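Local structure of 14-3-3 protein (3EFZ) at residues B[201-206]-B[217-222]; B[146-151]-B[172-177]; B[181-186]-B[193-198]. The protein probably binds phosphoserine-containing partner proteins and so takes part in cell regulation and signalling, as other members of the 14-3-3 family do. All blocks are in the same frame, centred on the assembly; numbering follows the deposited sequence.

Contact 1: B[201-206]-B[217-222]; sequences NYTILK and MKFANR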
# COMPACT_ATOMS: atom_id res chain seq x y z
N ASN B 201 -15.59 2.58 13.36
CA ASN B 201 -14.25 3.00 13.76
C ASN B 201 -14.19 3.59 15.18
O ASN B 201 -13.23 3.33 15.93
CB ASN B 201 -13.65 3.92 12.70
CG ASN B 201 -13.24 3.16 11.44
OD1 ASN B 201 -13.67 2.03 11.22
ND2 ASN B 201 -12.42 3.78 10.62
N TYR B 202 -15.23 4.33 15.55
CA TYR B 202 -15.38 4.85 16.91
C TYR B 202 -15.58 3.71 17.89
O TYR B 202 -14.99 3.73 18.97
CB TYR B 202 -16.55 5.85 16.99
CG TYR B 202 -16.63 6.72 18.25
CD1 TYR B 202 -15.56 6.82 19.15
CD2 TYR B 202 -17.76 7.48 18.50
CE1 TYR B 202 -15.63 7.63 20.27
CE2 TYR B 202 -17.84 8.30 19.63
CZ TYR B 202 -16.77 8.37 20.51
OH TYR B 202 -16.85 9.18 21.62
N THR B 203 -16.40 2.73 17.51
CA THR B 203 -16.57 1.50 18.29
C THR B 203 -15.23 0.78 18.49
O THR B 203 -14.96 0.33 19.60
CB THR B 203 -17.59 0.53 17.63
OG1 THR B 203 -18.89 1.14 17.61
CG2 THR B 203 -17.68 -0.78 18.38
N ILE B 204 -14.40 0.72 17.45
CA ILE B 204 -13.06 0.13 17.54
C ILE B 204 -12.16 0.89 18.54
O ILE B 204 -11.45 0.26 19.36
CB ILE B 204 -12.38 0.02 16.15
CG1 ILE B 204 -13.15 -0.96 15.25
CG2 ILE B 204 -10.92 -0.41 16.28
CD1 ILE B 204 -12.74 -0.89 13.78
N LEU B 205 -12.22 2.22 18.50
CA LEU B 205 -11.48 3.07 19.43
C LEU B 205 -11.90 2.80 20.87
O LEU B 205 -11.03 2.69 21.75
CB LEU B 205 -11.69 4.56 19.12
CG LEU B 205 -10.93 5.62 19.93
CD1 LEU B 205 -9.43 5.64 19.58
CD2 LEU B 205 -11.56 7.00 19.69
N LYS B 206 -13.21 2.69 21.10
CA LYS B 206 -13.77 2.41 22.42
C LYS B 206 -13.37 1.04 22.93
O LYS B 206 -12.98 0.89 24.10
CB LYS B 206 -15.31 2.50 22.39
CG LYS B 206 -15.89 3.89 22.20
CD LYS B 206 -17.40 3.78 21.96
CE LYS B 206 -18.00 5.12 21.60
NZ LYS B 206 -18.28 5.99 22.77
N MET B 217 -19.71 -2.18 22.84
CA MET B 217 -20.77 -3.04 22.33
C MET B 217 -22.17 -2.45 22.49
O MET B 217 -23.00 -2.60 21.60
CB MET B 217 -20.66 -4.45 22.88
CG MET B 217 -20.03 -5.44 21.88
SD MET B 217 -18.38 -5.07 21.22
CE MET B 217 -18.67 -4.24 19.66
N LYS B 218 -22.41 -1.76 23.60
CA LYS B 218 -23.65 -0.99 23.77
C LYS B 218 -23.77 0.09 22.69
O LYS B 218 -24.86 0.31 22.13
CB LYS B 218 -23.70 -0.35 25.15
CG LYS B 218 -24.11 -1.29 26.26
CD LYS B 218 -24.06 -0.60 27.61
CE LYS B 218 -24.33 -1.58 28.74
NZ LYS B 218 -23.94 -1.01 30.05
N PHE B 219 -22.66 0.76 22.39
CA PHE B 219 -22.60 1.80 21.36
C PHE B 219 -22.98 1.21 20.00
O PHE B 219 -23.80 1.79 19.27
CB PHE B 219 -21.21 2.46 21.34
CG PHE B 219 -21.12 3.68 20.46
CD1 PHE B 219 -20.49 3.60 19.21
CD2 PHE B 219 -21.68 4.90 20.85
CE1 PHE B 219 -20.39 4.74 18.37
CE2 PHE B 219 -21.60 6.04 20.02
CZ PHE B 219 -20.95 5.95 18.77
N ALA B 220 -22.39 0.06 19.68
CA ALA B 220 -22.67 -0.68 18.45
C ALA B 220 -24.10 -1.20 18.39
O ALA B 220 -24.75 -1.05 17.35
CB ALA B 220 -21.68 -1.83 18.28
N ASN B 221 -24.58 -1.80 19.48
CA ASN B 221 -25.97 -2.25 19.61
C ASN B 221 -26.95 -1.12 19.33
O ASN B 221 -27.88 -1.28 18.54
CB ASN B 221 -26.24 -2.81 21.02
CG ASN B 221 -26.09 -4.33 21.11
OD1 ASN B 221 -26.00 -5.02 20.09
ND2 ASN B 221 -26.08 -4.85 22.34
N ARG B 222 -26.75 0.01 20.00
CA ARG B 222 -27.56 1.21 19.82
C ARG B 222 -27.74 1.62 18.36
O ARG B 222 -28.86 1.94 17.94
CB ARG B 222 -26.88 2.38 20.53
CG ARG B 222 -27.54 2.82 21.76
CD ARG B 222 -27.31 4.28 21.88
NE ARG B 222 -26.02 4.61 22.48
CZ ARG B 222 -25.32 5.70 22.17
NH1 ARG B 222 -25.75 6.54 21.23
NH2 ARG B 222 -24.17 5.92 22.78

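Contact 2: B[146-151]-B[172-177]; sequences KLKGDL and VEFYED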
# COMPACT_ATOMS: atom_id res chain seq x y z
N LYS B 146 -13.57 11.99 9.79
CA LYS B 146 -13.48 10.59 10.22
C LYS B 146 -12.07 10.02 9.95
O LYS B 146 -11.49 9.34 10.80
CB LYS B 146 -14.53 9.71 9.53
CG LYS B 146 -14.14 8.25 9.58
CD LYS B 146 -14.95 7.34 8.72
CE LYS B 146 -14.35 5.94 8.76
NZ LYS B 146 -13.22 5.78 7.83
N LEU B 147 -11.55 10.33 8.76
CA LEU B 147 -10.23 9.93 8.31
C LEU B 147 -9.13 10.43 9.25
O LEU B 147 -8.21 9.68 9.59
CB LEU B 147 -10.02 10.49 6.90
CG LEU B 147 -8.94 9.91 6.02
CD1 LEU B 147 -9.35 10.02 4.53
CD2 LEU B 147 -7.61 10.63 6.31
N LYS B 148 -9.23 11.69 9.67
CA LYS B 148 -8.33 12.23 10.71
C LYS B 148 -8.49 11.47 12.03
O LYS B 148 -7.51 11.27 12.75
CB LYS B 148 -8.55 13.72 10.93
CG LYS B 148 -8.20 14.62 9.74
CD LYS B 148 -8.03 16.05 10.16
CE LYS B 148 -9.36 16.72 10.56
NZ LYS B 148 -9.16 18.08 11.16
N GLY B 149 -9.73 11.09 12.35
CA GLY B 149 -10.03 10.24 13.49
C GLY B 149 -9.31 8.91 13.43
O GLY B 149 -8.66 8.53 14.42
N ASP B 150 -9.40 8.23 12.28
CA ASP B 150 -8.64 7.01 12.00
C ASP B 150 -7.14 7.18 12.15
O ASP B 150 -6.49 6.35 12.80
CB ASP B 150 -8.93 6.46 10.58
CG ASP B 150 -10.39 6.08 10.37
OD1 ASP B 150 -11.12 5.79 11.33
OD2 ASP B 150 -10.79 6.06 9.21
N LEU B 151 -6.58 8.22 11.55
CA LEU B 151 -5.14 8.51 11.65
C LEU B 151 -4.66 8.84 13.07
O LEU B 151 -3.57 8.45 13.45
CB LEU B 151 -4.72 9.63 10.69
CG LEU B 151 -4.82 9.40 9.18
CD1 LEU B 151 -4.44 10.67 8.48
CD2 LEU B 151 -3.97 8.23 8.68
N VAL B 172 -11.37 10.79 19.50
CA VAL B 172 -12.72 10.99 20.04
C VAL B 172 -13.39 12.25 19.43
O VAL B 172 -14.46 12.16 18.83
CB VAL B 172 -12.70 11.04 21.58
CG1 VAL B 172 -14.04 11.53 22.16
CG2 VAL B 172 -12.37 9.67 22.12
N GLU B 173 -12.75 13.41 19.59
CA GLU B 173 -13.20 14.66 18.99
C GLU B 173 -13.62 14.51 17.52
O GLU B 173 -14.72 14.92 17.14
CB GLU B 173 -12.07 15.70 19.00
CG GLU B 173 -11.44 16.06 20.33
CD GLU B 173 -10.32 17.09 20.13
OE1 GLU B 173 -9.23 16.94 20.76
OE2 GLU B 173 -10.53 18.06 19.34
N PHE B 174 -12.71 13.95 16.70
CA PHE B 174 -12.92 13.82 15.24
C PHE B 174 -14.09 12.92 14.89
O PHE B 174 -14.87 13.26 14.01
CB PHE B 174 -11.64 13.34 14.51
CG PHE B 174 -10.54 14.39 14.43
CD1 PHE B 174 -9.19 14.02 14.49
CD2 PHE B 174 -10.85 15.75 14.31
CE1 PHE B 174 -8.16 14.98 14.40
CE2 PHE B 174 -9.84 16.73 14.24
CZ PHE B 174 -8.50 16.35 14.28
N TYR B 175 -14.20 11.78 15.57
CA TYR B 175 -15.31 10.85 15.40
C TYR B 175 -16.63 11.49 15.78
O TYR B 175 -17.60 11.36 15.06
CB TYR B 175 -15.11 9.57 16.22
CG TYR B 175 -14.06 8.65 15.65
CD1 TYR B 175 -13.99 8.43 14.28
CD2 TYR B 175 -13.15 7.97 16.48
CE1 TYR B 175 -13.02 7.59 13.72
CE2 TYR B 175 -12.18 7.11 15.94
CZ TYR B 175 -12.12 6.93 14.55
OH TYR B 175 -11.19 6.10 13.97
N GLU B 176 -16.67 12.18 16.91
CA GLU B 176 -17.91 12.81 17.34
C GLU B 176 -18.31 13.97 16.44
O GLU B 176 -19.50 14.16 16.20
CB GLU B 176 -17.85 13.21 18.82
CG GLU B 176 -17.99 11.99 19.72
CD GLU B 176 -17.89 12.29 21.19
OE1 GLU B 176 -17.65 13.47 21.55
OE2 GLU B 176 -18.06 11.34 21.99
N ASP B 177 -17.32 14.69 15.91
CA ASP B 177 -17.55 15.79 14.97
C ASP B 177 -18.11 15.27 13.65
O ASP B 177 -19.13 15.77 13.16
CB ASP B 177 -16.26 16.62 14.75
CG ASP B 177 -16.47 17.85 13.86
OD1 ASP B 177 -15.47 18.38 13.34
OD2 ASP B 177 -17.63 18.28 13.68

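Contact 3: B[181-186]-B[193-198]; sequences RERSFL and PLYLAT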
# COMPACT_ATOMS: atom_id res chain seq x y z
N ARG B 181 -21.90 15.81 12.11
CA ARG B 181 -22.10 16.28 10.73
C ARG B 181 -22.94 15.30 9.91
O ARG B 181 -23.85 15.70 9.18
CB ARG B 181 -20.76 16.54 10.06
CG ARG B 181 -20.04 17.77 10.54
CD ARG B 181 -18.59 17.70 10.05
NE ARG B 181 -17.80 18.86 10.43
CZ ARG B 181 -17.55 19.91 9.64
NH1 ARG B 181 -18.07 19.99 8.41
NH2 ARG B 181 -16.79 20.89 10.10
N GLU B 182 -22.66 14.00 10.06
CA GLU B 182 -23.50 12.96 9.43
C GLU B 182 -24.97 12.99 9.87
O GLU B 182 -25.87 12.89 9.04
CB GLU B 182 -22.87 11.57 9.61
CG GLU B 182 -21.55 11.44 8.83
CD GLU B 182 -20.53 10.53 9.50
OE1 GLU B 182 -20.88 9.85 10.48
OE2 GLU B 182 -19.37 10.51 9.03
N ARG B 183 -25.20 13.15 11.18
CA ARG B 183 -26.54 13.31 11.76
C ARG B 183 -27.30 14.52 11.19
O ARG B 183 -28.50 14.44 10.93
CB ARG B 183 -26.48 13.41 13.29
CG ARG B 183 -26.27 12.07 14.01
CD ARG B 183 -26.36 12.19 15.54
NE ARG B 183 -25.04 12.03 16.17
CZ ARG B 183 -24.36 12.99 16.81
NH1 ARG B 183 -24.87 14.21 16.92
NH2 ARG B 183 -23.17 12.72 17.33
N SER B 184 -26.58 15.62 11.01
CA SER B 184 -27.13 16.89 10.51
C SER B 184 -27.48 16.87 9.02
O SER B 184 -28.53 17.39 8.60
CB SER B 184 -26.12 18.01 10.74
OG SER B 184 -26.05 18.37 12.10
N PHE B 185 -26.59 16.27 8.23
CA PHE B 185 -26.59 16.52 6.79
C PHE B 185 -26.97 15.34 5.91
O PHE B 185 -27.36 15.53 4.75
CB PHE B 185 -25.24 17.10 6.35
CG PHE B 185 -24.87 18.37 7.07
CD1 PHE B 185 -23.61 18.53 7.64
CD2 PHE B 185 -25.79 19.42 7.19
CE1 PHE B 185 -23.27 19.70 8.32
CE2 PHE B 185 -25.45 20.58 7.87
CZ PHE B 185 -24.19 20.72 8.44
N LEU B 186 -26.91 14.13 6.46
CA LEU B 186 -27.15 12.94 5.66
C LEU B 186 -28.58 12.45 5.75
O LEU B 186 -29.17 12.34 6.83
CB LEU B 186 -26.18 11.81 6.02
CG LEU B 186 -24.71 12.02 5.69
CD1 LEU B 186 -23.90 10.84 6.20
CD2 LEU B 186 -24.49 12.22 4.20
N PRO B 193 -24.05 4.42 4.99
CA PRO B 193 -22.79 3.66 5.09
C PRO B 193 -21.59 4.46 5.60
O PRO B 193 -20.72 3.88 6.25
CB PRO B 193 -22.55 3.15 3.66
CG PRO B 193 -23.38 3.99 2.78
CD PRO B 193 -24.51 4.55 3.59
N LEU B 194 -21.54 5.75 5.31
CA LEU B 194 -20.52 6.62 5.87
C LEU B 194 -20.79 6.79 7.36
O LEU B 194 -19.87 6.71 8.18
CB LEU B 194 -20.53 7.99 5.19
CG LEU B 194 -19.59 9.08 5.75
CD1 LEU B 194 -18.12 8.67 5.61
CD2 LEU B 194 -19.84 10.38 5.04
N TYR B 195 -22.04 7.04 7.72
CA TYR B 195 -22.41 7.11 9.13
C TYR B 195 -22.02 5.83 9.89
O TYR B 195 -21.42 5.91 10.95
CB TYR B 195 -23.90 7.39 9.31
CG TYR B 195 -24.31 7.45 10.77
CD1 TYR B 195 -24.00 8.55 11.55
CD2 TYR B 195 -24.99 6.39 11.37
CE1 TYR B 195 -24.37 8.61 12.89
CE2 TYR B 195 -25.37 6.44 12.70
CZ TYR B 195 -25.05 7.55 13.46
OH TYR B 195 -25.43 7.62 14.79
N LEU B 196 -22.35 4.68 9.32
CA LEU B 196 -22.05 3.39 9.96
C LEU B 196 -20.56 3.07 9.99
O LEU B 196 -20.08 2.46 10.95
CB LEU B 196 -22.84 2.25 9.31
CG LEU B 196 -24.35 2.28 9.51
CD1 LEU B 196 -24.98 1.28 8.58
CD2 LEU B 196 -24.75 2.01 10.98
N ALA B 197 -19.82 3.49 8.96
CA ALA B 197 -18.37 3.31 8.94
C ALA B 197 -17.75 4.12 10.06
O ALA B 197 -16.73 3.74 10.64
CB ALA B 197 -17.77 3.71 7.59
N THR B 198 -18.37 5.27 10.34
CA THR B 198 -17.89 6.14 11.39
C THR B 198 -18.17 5.57 12.77
O THR B 198 -17.29 5.57 13.63
CB THR B 198 -18.45 7.58 11.24
OG1 THR B 198 -18.33 7.99 9.86
CG2 THR B 198 -17.67 8.55 12.12

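Contact 1: B[201-206]-B[217-222]
Lys206 lays its CE over the face of the Phe219 ring, 3.6 Å from the ring centroid, a CH-pi contact almost over its middle. Because the chain bends only at its last torsion (chi4 -81°), NZ stays above the same face. There, Lys206 NZ lies 4.3 Å from the Phe219 centroid and adds a cation-pi interaction. CE of Lys206 also stands over the ring of Tyr202, one turn earlier on its own helix, so the methylene fills the angle between the two rings. Those rings touch as well: Tyr202 CD2 comes to 3.5 Å from Phe219 CZ, with the planes at 73°. Thr203 meets the Phe219 ring at its edge, its OG1 lying in plane 3.3 Å from Phe219 CD1 while its polar partner is the carbonyl of Ile199. Thr203 CG2, anti to the backbone N, is turned instead to Met217 CE, 3.8 Å away, and to the methyl of Ala220. Beyond the contact, Tyr202 OH reaches Glu176 on helix 161-185, and Met217 and Ala220 lean on helix 239-256. With the segment axes 9.4 Å apart and running at 162°, this is antiparallel packing of consecutive helices, the building principle of the all-helical 14-3-3 fold.

Contact 2: B[146-151]-B[172-177]
Lys148 meets Phe174 along most of its length. Lys148 CB sits over one face of the ring, offset toward the rim, 3.6 Å from Phe174 CD1. Lys148 CD passes near Phe174 CZ, and the bend at chi3 (-70°) then folds the chain across the ring, bringing Lys148 CE 3.7 Å from Phe174 CE2. At the tip, Lys148 NZ lies 3.4 Å from Phe174 CE2, but its charge is met by Asp129 in a salt bridge. Alongside, Gly149 lets the backbones close in: its CA is 3.6 Å from Phe174 CB and faces the Tyr175 ring in a CH-pi contact, and the segment axes come within 7.7 Å. This close antiparallel pair belongs to the helical body of the 14-3-3 fold, and helix 138-158 also carries Arg153, a predicted phosphoserine-binding residue. Tyr175 OH accepts from Arg153 NE and donates to Asp150 OD1 (2.7 Å), using the anti lone pair of that oxygen, so the tyrosine probably helps to position the arginine. Asn201 ND2 is a further probable donor to OD1. The other carboxylate oxygen, Asp150 OD2, takes Lys146 NZ at 2.8 Å through its syn lone pair, a salt bridge between residues one turn apart on the same helix.

Contact 3: B[181-186]-B[193-198]
Glu182 reaches from helix 161-185 to Thr198 on helix 193-207, across a helical hairpin of the 14-3-3 fold whose two arms, joined by a short loop, run antiparallel at 159°. The buried half of the contact is tight and polar. Glu182 and Thr198 approach from opposite directions: chi1 of -67° sets Glu182 CG beside the backbone N, and a bend at chi2 (148°) brings the carboxylate to the threonine. Both of its oxygens lie close to the hydroxyl, Glu182 OE2 at 2.8 Å and Glu182 OE1 at 3.2 Å from Thr198 OG1. OE1 of Glu182 also rests 3.4 Å from Tyr195 CA, close to the backbone of the facing helix, while Glu182 OE2 is flanked by Leu194 CG at 3.6 Å. Toward the more exposed margin the packing is looser and mostly apolar. Leu186, the residue at which the chain leaves the helix, brings CD1 no nearer than 4.2 Å to Leu194 CD2. Arg183 offers its aliphatic CG to Tyr195 CE1 at 4.1 Å, its guanidinium nearly perpendicular to the ring plane; Tyr195 in turn meets Tyr189 of the connecting loop edge-to-face. Back on the buried side, Thr198 OG1 also lies 2.6 Å from the backbone O of Leu194, one turn back on its own helix.

Overall arrangement
The three contacts follow one another through four successive helices, 138-158, 161-185, 193-207 and 213-228, each packed antiparallel on the next. Contact 2 comes first, contact 3 shares helix 161-185 with it, and contact 1 takes up helix 193-207 where contact 3 leaves it. Their centres lie about 12 to 15 Å apart. Polar side-chain contacts between helix 193-207 and the two helices of contact 2 tie contacts 1 and 2 together, whereas contacts 2 and 3 meet by packing, chiefly of Lys146 on Thr198. The series thus illustrates how a 14-3-3 body is built of successive antiparallel helices, with contact 2 nearest the predicted phosphoserine-binding Arg153.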